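Local coordinates for protein putative oxidoreductase (PDB 3WJ7) that probably acts as a nicotinamide-dependent oxidoreductase of the short-chain dehydrogenase/reductase family, built on a Rossmann-type coenzyme-binding fold, at residues E238-G243 against D311-E316; P175-N180 against G234-K239; A128-R133 against M306-D311; G214-H219 against G244-L249. All coordinates share one frame; numbering follows the deposited sequence.

Overall arrangement
From the N terminus, 128-133 is the first segment, and interaction 3 closes the longest loop by bringing it to 306-311. Interactions 2 and 4 both close within that loop. Interaction 2 joins the start of strand 176-185 to 234-239, and interaction 4 pairs strand 214-219 with 244-249; because 214-219 precedes 234-239, the two cross. Interaction 1 begins on E238 and K239, which it shares with interaction 2, and ends on helix 311-317, so it crosses interactions 3 and 4. Strand 239-248 serves interactions 1 and 4, with interaction 2 reaching its first residue. Interactions 2 and 4 join strands of the Rossmann-type sheet; 1 and 3 bring helix 311-317 and its preceding loop onto strand 239-248 and loop 128-133.

Interaction 1 (E238-G243 against D311-E316); sequences EKYILG and DKAKKE
A313 lies nearest the strand in backbone terms, opposite Y240, and its methyl group is the centre of the closer-packed half of the contact. A313 CB is 4.1 Å from Y240 CB and equally far from L242 CD2. The carbonyl oxygen I241 O is 3.7 Å from A313 CB. Helix and strand run nearly at right angles here (104°), so a single helical turn does most of the touching. K312 reaches out of this buried patch toward the looser, more open side. Its CG stands anti to the backbone N (chi1 175°) and the rest of the chain is extended, carrying it across the Y240 ring, with K312 CE 3.8 Å from Y240 CE2. K312 NZ then forms a salt bridge with E238 OE2 at 2.8 Å, entering on the anti side of the carboxylate and 17° from its plane; a weak bond to K239 O adds a second acceptor. E316 CB touches the ring only at its edge. Y240 OH turns elsewhere, to K235 N. Helix 311-317 thus lies across the beginning of strand 239-248, whose backbone pairs with strand 176-185, while I241 N is held by E141 and G243 by S310 and Y319.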
loop_
_atom_site.group_PDB
_atom_site.type_symbol
_atom_site.label_atom_id
_atom_site.label_comp_id
_atom_site.label_asym_id
_atom_site.label_seq_id
_atom_site.Cartn_x
_atom_site.Cartn_y
_atom_site.Cartn_z
ATOM N N GLU A 238 -23.698 -21.898 5.086
ATOM C CA GLU A 238 -23.173 -21.909 6.425
ATOM C C GLU A 238 -21.643 -21.838 6.415
ATOM O O GLU A 238 -20.993 -22.253 5.438
ATOM C CB GLU A 238 -23.603 -23.193 7.134
ATOM C CG GLU A 238 -25.115 -23.441 7.244
ATOM C CD GLU A 238 -25.845 -22.366 8.039
ATOM O OE1 GLU A 238 -26.729 -21.724 7.441
ATOM O OE2 GLU A 238 -25.524 -22.148 9.234
ATOM N N LYS A 239 -21.092 -21.288 7.503
ATOM C CA LYS A 239 -19.663 -21.321 7.827
ATOM C C LYS A 239 -19.433 -22.335 8.920
ATOM O O LYS A 239 -20.248 -22.480 9.854
ATOM C CB LYS A 239 -19.186 -20.011 8.479
ATOM C CG LYS A 239 -19.423 -18.703 7.756
ATOM C CD LYS A 239 -19.456 -17.633 8.843
ATOM C CE LYS A 239 -19.023 -16.258 8.359
ATOM N NZ LYS A 239 -19.880 -15.193 8.972
ATOM N N TYR A 240 -18.266 -22.954 8.895
ATOM C CA TYR A 240 -17.907 -23.841 9.993
ATOM C C TYR A 240 -16.492 -23.627 10.400
ATOM O O TYR A 240 -15.591 -23.758 9.585
ATOM C CB TYR A 240 -18.107 -25.310 9.586
ATOM C CG TYR A 240 -19.474 -25.671 9.038
ATOM C CD1 TYR A 240 -19.792 -25.445 7.684
ATOM C CD2 TYR A 240 -20.440 -26.261 9.855
ATOM C CE1 TYR A 240 -21.045 -25.786 7.168
ATOM C CE2 TYR A 240 -21.697 -26.608 9.350
ATOM C CZ TYR A 240 -21.996 -26.379 8.017
ATOM O OH TYR A 240 -23.223 -26.724 7.520
ATOM N N ILE A 241 -16.284 -23.263 11.658
ATOM C CA ILE A 241 -14.920 -23.124 12.227
ATOM C C ILE A 241 -14.253 -24.499 12.326
ATOM O O ILE A 241 -14.854 -25.439 12.816
ATOM C CB ILE A 241 -14.961 -22.484 13.633
ATOM C CG1 ILE A 241 -15.360 -21.017 13.531
ATOM C CG2 ILE A 241 -13.605 -22.575 14.319
ATOM C CD1 ILE A 241 -16.046 -20.452 14.742
ATOM N N LEU A 242 -13.022 -24.621 11.854
ATOM C CA LEU A 242 -12.319 -25.865 11.959
ATOM C C LEU A 242 -11.132 -25.656 12.854
ATOM O O LEU A 242 -10.022 -25.530 12.375
ATOM C CB LEU A 242 -11.896 -26.361 10.584
ATOM C CG LEU A 242 -12.983 -26.779 9.561
ATOM C CD1 LEU A 242 -12.331 -27.421 8.323
ATOM C CD2 LEU A 242 -14.124 -27.702 10.131
ATOM N N GLY A 243 -11.363 -25.602 14.171
ATOM C CA GLY A 243 -10.284 -25.366 15.141
ATOM C C GLY A 243 -9.816 -26.662 15.752
ATOM O O GLY A 243 -10.368 -27.713 15.449
ATOM N N ASP A 311 -17.645 -25.946 18.011
ATOM C CA ASP A 311 -18.794 -26.741 18.406
ATOM C C ASP A 311 -19.809 -26.948 17.268
ATOM O O ASP A 311 -20.343 -28.049 17.110
ATOM C CB ASP A 311 -19.409 -26.218 19.705
ATOM C CG ASP A 311 -18.587 -26.617 20.943
ATOM O OD1 ASP A 311 -17.734 -27.532 20.841
ATOM O OD2 ASP A 311 -18.787 -26.015 22.019
ATOM N N LYS A 312 -20.010 -25.926 16.441
ATOM C CA LYS A 312 -20.870 -26.043 15.285
ATOM C C LYS A 312 -20.405 -27.160 14.358
ATOM O O LYS A 312 -21.180 -28.009 13.995
ATOM C CB LYS A 312 -21.007 -24.718 14.563
ATOM C CG LYS A 312 -21.810 -24.863 13.300
ATOM C CD LYS A 312 -22.261 -23.515 12.820
ATOM C CE LYS A 312 -22.969 -23.694 11.498
ATOM N NZ LYS A 312 -23.344 -22.381 10.956
ATOM N N ALA A 313 -19.140 -27.239 14.017
ATOM C CA ALA A 313 -18.747 -28.359 13.173
ATOM C C ALA A 313 -18.737 -29.684 13.954
ATOM O O ALA A 313 -18.771 -30.775 13.359
ATOM C CB ALA A 313 -17.399 -28.107 12.505
ATOM N N LYS A 314 -18.672 -29.610 15.277
ATOM C CA LYS A 314 -18.637 -30.865 16.055
ATOM C C LYS A 314 -19.988 -31.569 16.010
ATOM O O LYS A 314 -20.043 -32.744 15.702
ATOM C CB LYS A 314 -18.150 -30.675 17.491
ATOM C CG LYS A 314 -16.672 -30.927 17.612
ATOM C CD LYS A 314 -16.099 -30.381 18.905
ATOM C CE LYS A 314 -14.603 -30.116 18.725
ATOM N NZ LYS A 314 -13.944 -29.945 20.051
ATOM N N LYS A 315 -21.050 -30.810 16.269
ATOM C CA LYS A 315 -22.405 -31.312 16.295
ATOM C C LYS A 315 -22.859 -31.572 14.889
ATOM O O LYS A 315 -23.367 -32.642 14.591
ATOM C CB LYS A 315 -23.349 -30.286 16.925
ATOM C CG LYS A 315 -22.879 -29.816 18.294
ATOM C CD LYS A 315 -23.866 -28.853 18.936
ATOM C CE LYS A 315 -23.241 -28.206 20.168
ATOM N NZ LYS A 315 -24.026 -27.014 20.579
ATOM N N GLU A 316 -22.666 -30.590 14.018
ATOM C CA GLU A 316 -23.311 -30.615 12.715
ATOM C C GLU A 316 -22.560 -31.451 11.700
ATOM O O GLU A 316 -23.095 -31.745 10.627
ATOM C CB GLU A 316 -23.534 -29.198 12.186
ATOM C CG GLU A 316 -24.221 -28.285 13.193
ATOM C CD GLU A 316 -25.684 -28.044 12.898
ATOM O OE1 GLU A 316 -26.477 -29.024 12.873
ATOM O OE2 GLU A 316 -26.032 -26.859 12.689
#

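Interaction 2 (P175-N180 against G234-K239); sequences PAIIVN and GKIGEK
The flat groups that meet between A176 and G237, and between I178 and E238, are peptide units joined by two backbone bonds. G237 N lies in the plane of the A176 carbonyl, 3.0 Å from A176 O, and I178 N reaches E238 O at 2.9 Å. Near the second bond, I178 O receives a CA-H...O contact from K239, 3.0 Å from K239 CA. The amide of N180 comes alongside the first methylenes of K239, the two side chains slanting past each other. I178 and K239 form a parallel bridge, the point where strand 239-248 joins strand 176-185 in the Rossmann-type sheet after helix 220-233. Between that helix and the bridge the chain makes a type II turn from K235 to E238, with G237 in its third position at a positive phi of 101°. Apolar side chains line the bend, I236 on its exposed side. I177 has CG1 beside its own backbone N (chi1 -69°), from where CG1 lies 4.1 Å from I236 CG1 and CD1 reaches over to G234 O. I236 CD1 also approaches the P175 ring, 4.3 Å from P175 CB. Helix 153-172 packs on I178, and A230 of helix 220-233 on I177.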
loop_
_atom_site.group_PDB
_atom_site.type_symbol
_atom_site.label_atom_id
_atom_site.label_comp_id
_atom_site.label_asym_id
_atom_site.label_seq_id
_atom_site.Cartn_x
_atom_site.Cartn_y
_atom_site.Cartn_z
ATOM N N PRO A 175 -23.552 -22.210 -4.917
ATOM C CA PRO A 175 -23.856 -23.291 -3.989
ATOM C C PRO A 175 -22.658 -23.569 -3.080
ATOM O O PRO A 175 -22.099 -24.674 -3.092
ATOM C CB PRO A 175 -24.132 -24.456 -4.930
ATOM C CG PRO A 175 -23.286 -24.160 -6.126
ATOM C CD PRO A 175 -23.392 -22.683 -6.304
ATOM N N ALA A 176 -22.247 -22.550 -2.333
ATOM C CA ALA A 176 -21.010 -22.622 -1.526
ATOM C C ALA A 176 -21.248 -22.861 -0.036
ATOM O O ALA A 176 -22.208 -22.334 0.573
ATOM C CB ALA A 176 -20.138 -21.376 -1.738
ATOM N N ILE A 177 -20.379 -23.687 0.524
ATOM C CA ILE A 177 -20.302 -23.939 1.942
ATOM C C ILE A 177 -18.945 -23.405 2.367
ATOM O O ILE A 177 -17.940 -23.682 1.700
ATOM C CB ILE A 177 -20.322 -25.452 2.177
ATOM C CG1 ILE A 177 -21.703 -26.028 1.830
ATOM C CG2 ILE A 177 -19.803 -25.800 3.563
ATOM C CD1 ILE A 177 -21.793 -27.556 1.715
ATOM N N ILE A 178 -18.906 -22.657 3.477
ATOM C CA ILE A 178 -17.670 -22.052 3.986
ATOM C C ILE A 178 -17.100 -22.736 5.233
ATOM O O ILE A 178 -17.790 -22.992 6.230
ATOM C CB ILE A 178 -17.861 -20.568 4.344
ATOM C CG1 ILE A 178 -18.499 -19.829 3.180
ATOM C CG2 ILE A 178 -16.525 -19.928 4.801
ATOM C CD1 ILE A 178 -18.825 -18.373 3.495
ATOM N N VAL A 179 -15.788 -22.896 5.190
ATOM C CA VAL A 179 -14.990 -23.485 6.222
ATOM C C VAL A 179 -13.973 -22.392 6.677
ATOM O O VAL A 179 -13.467 -21.599 5.861
ATOM C CB VAL A 179 -14.420 -24.741 5.549
ATOM C CG1 VAL A 179 -12.936 -24.944 5.704
ATOM C CG2 VAL A 179 -15.280 -25.981 5.860
ATOM N N ASN A 180 -13.737 -22.308 7.978
ATOM C CA ASN A 180 -12.842 -21.356 8.610
ATOM C C ASN A 180 -11.828 -22.119 9.507
ATOM O O ASN A 180 -12.036 -22.279 10.704
ATOM C CB ASN A 180 -13.647 -20.377 9.473
ATOM C CG ASN A 180 -14.719 -19.609 8.689
ATOM O OD1 ASN A 180 -14.528 -18.427 8.354
ATOM N ND2 ASN A 180 -15.853 -20.253 8.418
ATOM N N GLY A 234 -22.423 -30.720 5.197
ATOM C CA GLY A 234 -22.558 -29.267 5.463
ATOM C C GLY A 234 -23.699 -28.690 4.667
ATOM O O GLY A 234 -24.060 -29.274 3.666
ATOM N N LYS A 235 -24.258 -27.560 5.105
ATOM C CA LYS A 235 -25.358 -26.902 4.399
ATOM C C LYS A 235 -24.877 -25.665 3.635
ATOM O O LYS A 235 -24.170 -24.803 4.169
ATOM C CB LYS A 235 -26.480 -26.482 5.364
ATOM C CG LYS A 235 -27.371 -27.635 5.785
ATOM C CD LYS A 235 -28.144 -27.338 7.067
ATOM C CE LYS A 235 -28.887 -28.592 7.544
ATOM N NZ LYS A 235 -29.337 -28.609 8.978
ATOM N N ILE A 236 -25.275 -25.574 2.382
ATOM C CA ILE A 236 -25.047 -24.378 1.614
ATOM C C ILE A 236 -25.425 -23.094 2.361
ATOM O O ILE A 236 -26.520 -22.983 2.875
ATOM C CB ILE A 236 -25.737 -24.476 0.266
ATOM C CG1 ILE A 236 -24.993 -25.526 -0.555
ATOM C CG2 ILE A 236 -25.681 -23.110 -0.383
ATOM C CD1 ILE A 236 -25.845 -26.319 -1.509
ATOM N N GLY A 237 -24.474 -22.164 2.457
ATOM C CA GLY A 237 -24.670 -20.874 3.106
ATOM C C GLY A 237 -24.105 -20.766 4.519
ATOM O O GLY A 237 -24.048 -19.647 5.101
ATOM N N GLU A 238 -23.698 -21.898 5.086
ATOM C CA GLU A 238 -23.173 -21.909 6.425
ATOM C C GLU A 238 -21.643 -21.838 6.415
ATOM O O GLU A 238 -20.993 -22.253 5.438
ATOM C CB GLU A 238 -23.603 -23.193 7.134
ATOM C CG GLU A 238 -25.115 -23.441 7.244
ATOM C CD GLU A 238 -25.845 -22.366 8.039
ATOM O OE1 GLU A 238 -26.729 -21.724 7.441
ATOM O OE2 GLU A 238 -25.524 -22.148 9.234
ATOM N N LYS A 239 -21.092 -21.288 7.503
ATOM C CA LYS A 239 -19.663 -21.321 7.827
ATOM C C LYS A 239 -19.433 -22.335 8.920
ATOM O O LYS A 239 -20.248 -22.480 9.854
ATOM C CB LYS A 239 -19.186 -20.011 8.479
ATOM C CG LYS A 239 -19.423 -18.703 7.756
ATOM C CD LYS A 239 -19.456 -17.633 8.843
ATOM C CE LYS A 239 -19.023 -16.258 8.359
ATOM N NZ LYS A 239 -19.880 -15.193 8.972
#

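Interaction 3 (A128-R133 against M306-D311); sequences AALGLR and MFFSSD
L132 and L130 approach the ring of F308 from opposite sides of its plane, and this pair of approaches is the core of the contact. L132 crosses F308 at an angle, leading with one branch of its fork: L132 CD2 is 3.5 Å from F308 CZ and also 4.1 Å from M306 CA. On the other side L130 offers the root of its side chain, with CB 4.1 Å from F308 CE1. G131 lies between the two leucines, and its carbonyl oxygen comes to the ring as well, G131 O being 3.7 Å from F308 CE1, on the same side as L132. All three approach obliquely. F308 CG stands beside its own backbone N, anti to the carbonyl carbon (chi1 -65°), which sends the far end of the ring, CZ and CE1, in among the residues of 130-132. M306 folds back along its own segment, its CE 4.0 Å from F308 CE2, so thioether and ring present a joint apolar surface to the loop.

The loop 128-133 follows strand 120-124, while 306-311 leads into helix 311-317; S309 forms an ST turn at that helix start, its OG accepting from D311 N. Beyond the contact, L130 also packs on K239 and I241, and V127 and A139 lie against F308. The two loops meet without a polar bond between them: the fit of apolar side chains probably sets their mutual position, while backbone bonds to other parts of the fold, such as M306 to G214, direct the 306-311 chain.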
loop_
_atom_site.group_PDB
_atom_site.type_symbol
_atom_site.label_atom_id
_atom_site.label_comp_id
_atom_site.label_asym_id
_atom_site.label_seq_id
_atom_site.Cartn_x
_atom_site.Cartn_y
_atom_site.Cartn_z
ATOM N N ALA A 128 -9.470 -15.789 10.560
ATOM C CA ALA A 128 -9.073 -14.375 10.444
ATOM C C ALA A 128 -10.199 -13.508 9.872
ATOM O O ALA A 128 -10.257 -12.330 10.114
ATOM C CB ALA A 128 -7.795 -14.237 9.656
ATOM N N ALA A 129 -11.098 -14.110 9.120
ATOM C CA ALA A 129 -12.312 -13.440 8.664
ATOM C C ALA A 129 -13.393 -13.262 9.725
ATOM O O ALA A 129 -14.430 -12.631 9.438
ATOM C CB ALA A 129 -12.895 -14.186 7.467
ATOM N N LEU A 130 -13.204 -13.820 10.924
ATOM C CA LEU A 130 -14.318 -13.878 11.884
ATOM C C LEU A 130 -14.196 -12.836 12.998
ATOM O O LEU A 130 -13.195 -12.128 13.066
ATOM C CB LEU A 130 -14.440 -15.258 12.497
ATOM C CG LEU A 130 -14.678 -16.444 11.565
ATOM C CD1 LEU A 130 -15.033 -17.647 12.393
ATOM C CD2 LEU A 130 -15.756 -16.216 10.562
ATOM N N GLY A 131 -15.220 -12.731 13.857
ATOM C CA GLY A 131 -15.241 -11.726 14.934
ATOM C C GLY A 131 -14.549 -12.228 16.187
ATOM O O GLY A 131 -14.314 -13.417 16.311
ATOM N N LEU A 132 -14.206 -11.319 17.099
ATOM C CA LEU A 132 -13.643 -11.689 18.396
ATOM C C LEU A 132 -14.424 -11.169 19.588
ATOM O O LEU A 132 -15.046 -10.104 19.541
ATOM C CB LEU A 132 -12.207 -11.198 18.534
ATOM C CG LEU A 132 -11.249 -11.786 17.517
ATOM C CD1 LEU A 132 -9.951 -10.985 17.476
ATOM C CD2 LEU A 132 -11.006 -13.259 17.809
ATOM N N ARG A 133 -14.327 -11.922 20.671
ATOM C CA ARG A 133 -14.846 -11.525 21.957
ATOM C C ARG A 133 -13.776 -10.810 22.801
ATOM O O ARG A 133 -12.564 -10.968 22.570
ATOM C CB ARG A 133 -15.329 -12.771 22.665
ATOM C CG ARG A 133 -16.732 -13.185 22.264
ATOM C CD ARG A 133 -17.016 -14.558 22.832
ATOM N NE ARG A 133 -18.422 -14.747 23.185
ATOM C CZ ARG A 133 -18.959 -14.362 24.336
ATOM N NH1 ARG A 133 -18.224 -13.738 25.249
ATOM N NH2 ARG A 133 -20.239 -14.580 24.558
ATOM N N MET A 306 -7.244 -14.844 20.228
ATOM C CA MET A 306 -7.822 -15.471 19.061
ATOM C C MET A 306 -8.316 -16.876 19.410
ATOM O O MET A 306 -7.741 -17.898 19.009
ATOM C CB MET A 306 -6.808 -15.486 17.922
ATOM C CG MET A 306 -6.512 -14.104 17.374
ATOM S SD MET A 306 -5.968 -14.268 15.666
ATOM C CE MET A 306 -7.472 -14.602 14.664
ATOM N N PHE A 307 -9.394 -16.913 20.169
ATOM C CA PHE A 307 -9.902 -18.155 20.732
ATOM C C PHE A 307 -11.235 -18.451 20.065
ATOM O O PHE A 307 -12.078 -17.554 19.907
ATOM C CB PHE A 307 -10.021 -17.990 22.234
ATOM C CG PHE A 307 -8.758 -18.340 23.005
ATOM C CD1 PHE A 307 -7.524 -18.535 22.356
ATOM C CD2 PHE A 307 -8.801 -18.448 24.401
ATOM C CE1 PHE A 307 -6.376 -18.856 23.073
ATOM C CE2 PHE A 307 -7.648 -18.767 25.128
ATOM C CZ PHE A 307 -6.436 -18.969 24.461
ATOM N N PHE A 308 -11.402 -19.675 19.588
ATOM C CA PHE A 308 -12.586 -19.997 18.785
ATOM C C PHE A 308 -13.114 -21.321 19.201
ATOM O O PHE A 308 -12.337 -22.172 19.613
ATOM C CB PHE A 308 -12.249 -20.036 17.281
ATOM C CG PHE A 308 -11.843 -18.715 16.734
ATOM C CD1 PHE A 308 -12.803 -17.823 16.271
ATOM C CD2 PHE A 308 -10.516 -18.334 16.750
ATOM C CE1 PHE A 308 -12.425 -16.564 15.813
ATOM C CE2 PHE A 308 -10.126 -17.075 16.277
ATOM C CZ PHE A 308 -11.094 -16.193 15.820
ATOM N N SER A 309 -14.426 -21.505 19.075
ATOM C CA SER A 309 -15.078 -22.787 19.372
ATOM C C SER A 309 -15.313 -23.510 18.083
ATOM O O SER A 309 -15.681 -22.867 17.088
ATOM C CB SER A 309 -16.452 -22.536 19.992
ATOM O OG SER A 309 -17.113 -23.760 20.303
ATOM N N SER A 310 -15.157 -24.833 18.093
ATOM C CA SER A 310 -15.491 -25.661 16.934
ATOM C C SER A 310 -16.764 -26.473 17.166
ATOM O O SER A 310 -16.946 -27.577 16.608
ATOM C CB SER A 310 -14.334 -26.598 16.604
ATOM O OG SER A 310 -13.140 -25.870 16.448
ATOM N N ASP A 311 -17.645 -25.946 18.011
ATOM C CA ASP A 311 -18.794 -26.741 18.406
ATOM C C ASP A 311 -19.809 -26.948 17.268
ATOM O O ASP A 311 -20.343 -28.049 17.110
ATOM C CB ASP A 311 -19.409 -26.218 19.705
ATOM C CG ASP A 311 -18.587 -26.617 20.943
ATOM O OD1 ASP A 311 -17.734 -27.532 20.841
ATOM O OD2 ASP A 311 -18.787 -26.015 22.019
#

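Interaction 4 (G214-H219 against G244-L249); sequences GLNIVH and GENIML
N246 OD1 is gripped by two donors: N216 ND2 across the strands, at 2.8 Å, and the backbone N of F308 from the neighbouring loop. The two amides stand almost perpendicular, 85° apart, and ND2 approaches from above the carbonyl plane, 59° out of it, so the bond does not use a lone pair. The other end of the N216 amide is better aimed. N216 OD1 takes G244 N at 2.9 Å on a lone pair in its plane, and S182 also bonds to it. N216 can make both links because CG is anti to the backbone N (chi1 -177°), which extends the amide alongside the partner strand.

Strands 214-219 and 245-248 are antiparallel neighbours. L215 and I247 exchange both backbone bonds, I217 and E245 do the same, and N216 faces N246 in the non-hydrogen-bonded pair between them. G244 and E245 both face I217, a classic beta bulge just where strand 239-248 turns from its parallel partner 176-185 toward this antiparallel one.

L215, I217 and I247 form an apolar cluster on the face they share with E245, whose carboxylate turns away to A324 N. I247 CG2 touches both L215 CD2 (3.8 Å) and I217 CD1 (4.0 Å), while the second branch of L215, CD1, meets L249 CD1 at 4.0 Å. On the face of N216 and N246, M248 curls back so that its CE lies near G214 N. The strands are thus joined by an apolar cluster on one side and, on the other, by the linked amides of N216 and N246, which connect the bulge, both strands and the loop at F308.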
loop_
_atom_site.group_PDB
_atom_site.type_symbol
_atom_site.label_atom_id
_atom_site.label_comp_id
_atom_site.label_asym_id
_atom_site.label_seq_id
_atom_site.Cartn_x
_atom_site.Cartn_y
_atom_site.Cartn_z
ATOM N N GLY A 214 -2.817 -15.359 22.397
ATOM C CA GLY A 214 -3.657 -16.542 22.358
ATOM C C GLY A 214 -3.985 -16.894 20.937
ATOM O O GLY A 214 -4.295 -16.019 20.134
ATOM N N LEU A 215 -3.917 -18.181 20.622
ATOM C CA LEU A 215 -4.317 -18.637 19.316
ATOM C C LEU A 215 -4.992 -19.973 19.480
ATOM O O LEU A 215 -5.101 -20.472 20.581
ATOM C CB LEU A 215 -3.134 -18.683 18.308
ATOM C CG LEU A 215 -1.806 -19.482 18.408
ATOM C CD1 LEU A 215 -0.709 -18.563 17.847
ATOM C CD2 LEU A 215 -1.357 -19.943 19.792
ATOM N N ASN A 216 -5.450 -20.524 18.368
ATOM C CA ASN A 216 -6.084 -21.798 18.327
ATOM C C ASN A 216 -5.290 -22.578 17.313
ATOM O O ASN A 216 -5.225 -22.169 16.149
ATOM C CB ASN A 216 -7.504 -21.598 17.821
ATOM C CG ASN A 216 -8.331 -22.871 17.798
ATOM O OD1 ASN A 216 -8.005 -23.839 17.113
ATOM N ND2 ASN A 216 -9.447 -22.836 18.496
ATOM N N ILE A 217 -4.726 -23.709 17.748
ATOM C CA ILE A 217 -3.975 -24.624 16.889
ATOM C C ILE A 217 -4.768 -25.874 16.512
ATOM O O ILE A 217 -5.550 -26.392 17.311
ATOM C CB ILE A 217 -2.615 -24.949 17.516
ATOM C CG1 ILE A 217 -1.720 -23.743 17.214
ATOM C CG2 ILE A 217 -1.989 -26.200 16.906
ATOM C CD1 ILE A 217 -0.583 -23.602 18.150
ATOM N N VAL A 218 -4.575 -26.334 15.282
ATOM C CA VAL A 218 -5.371 -27.388 14.735
ATOM C C VAL A 218 -4.506 -28.207 13.848
ATOM O O VAL A 218 -3.735 -27.667 13.074
ATOM C CB VAL A 218 -6.545 -26.845 13.893
ATOM C CG1 VAL A 218 -6.053 -25.930 12.756
ATOM C CG2 VAL A 218 -7.378 -27.997 13.374
ATOM N N HIS A 219 -4.620 -29.523 13.967
ATOM C CA HIS A 219 -3.836 -30.396 13.130
ATOM C C HIS A 219 -4.252 -30.132 11.686
ATOM O O HIS A 219 -5.436 -30.029 11.396
ATOM C CB HIS A 219 -4.057 -31.865 13.509
ATOM C CG HIS A 219 -2.953 -32.760 13.063
ATOM N ND1 HIS A 219 -2.687 -32.995 11.729
ATOM C CD2 HIS A 219 -2.014 -33.434 13.765
ATOM C CE1 HIS A 219 -1.615 -33.768 11.630
ATOM N NE2 HIS A 219 -1.194 -34.054 12.851
ATOM N N GLY A 244 -8.803 -26.599 16.611
ATOM C CA GLY A 244 -8.484 -27.704 17.510
ATOM C C GLY A 244 -8.535 -27.261 18.976
ATOM O O GLY A 244 -9.479 -27.605 19.706
ATOM N N GLU A 245 -7.544 -26.472 19.399
ATOM C CA GLU A 245 -7.292 -26.138 20.806
ATOM C C GLU A 245 -6.911 -24.680 20.988
ATOM O O GLU A 245 -6.089 -24.143 20.246
ATOM C CB GLU A 245 -6.130 -26.990 21.307
ATOM C CG GLU A 245 -6.018 -27.140 22.810
ATOM C CD GLU A 245 -4.895 -28.093 23.223
ATOM O OE1 GLU A 245 -4.848 -29.265 22.753
ATOM O OE2 GLU A 245 -4.040 -27.665 24.031
ATOM N N ASN A 246 -7.514 -24.041 21.977
ATOM C CA ASN A 246 -7.190 -22.670 22.328
ATOM C C ASN A 246 -6.039 -22.673 23.300
ATOM O O ASN A 246 -6.125 -23.240 24.402
ATOM C CB ASN A 246 -8.409 -21.941 22.887
ATOM C CG ASN A 246 -9.491 -21.702 21.811
ATOM O OD1 ASN A 246 -9.233 -21.097 20.737
ATOM N ND2 ASN A 246 -10.702 -22.167 22.089
ATOM N N ILE A 247 -4.931 -22.068 22.874
ATOM C CA ILE A 247 -3.694 -22.178 23.611
ATOM C C ILE A 247 -2.929 -20.843 23.636
ATOM O O ILE A 247 -2.964 -20.080 22.688
ATOM C CB ILE A 247 -2.853 -23.384 23.109
ATOM C CG1 ILE A 247 -1.804 -23.804 24.180
ATOM C CG2 ILE A 247 -2.273 -23.099 21.730
ATOM C CD1 ILE A 247 -0.810 -24.892 23.790
ATOM N N MET A 248 -2.299 -20.534 24.758
ATOM C CA MET A 248 -1.491 -19.334 24.839
ATOM C C MET A 248 -0.150 -19.664 24.204
ATOM O O MET A 248 0.237 -20.825 24.139
ATOM C CB MET A 248 -1.307 -18.847 26.286
ATOM C CG MET A 248 -2.596 -18.496 27.051
ATOM S SD MET A 248 -3.596 -17.104 26.479
ATOM C CE MET A 248 -2.414 -15.772 26.180
ATOM N N LEU A 249 0.537 -18.646 23.703
ATOM C CA LEU A 249 1.740 -18.865 22.932
ATOM C C LEU A 249 2.846 -19.416 23.861
ATOM O O LEU A 249 3.636 -20.280 23.469
ATOM C CB LEU A 249 2.121 -17.557 22.224
ATOM C CG LEU A 249 3.071 -17.546 21.031
ATOM C CD1 LEU A 249 2.700 -18.541 19.939
ATOM C CD2 LEU A 249 3.155 -16.145 20.429
#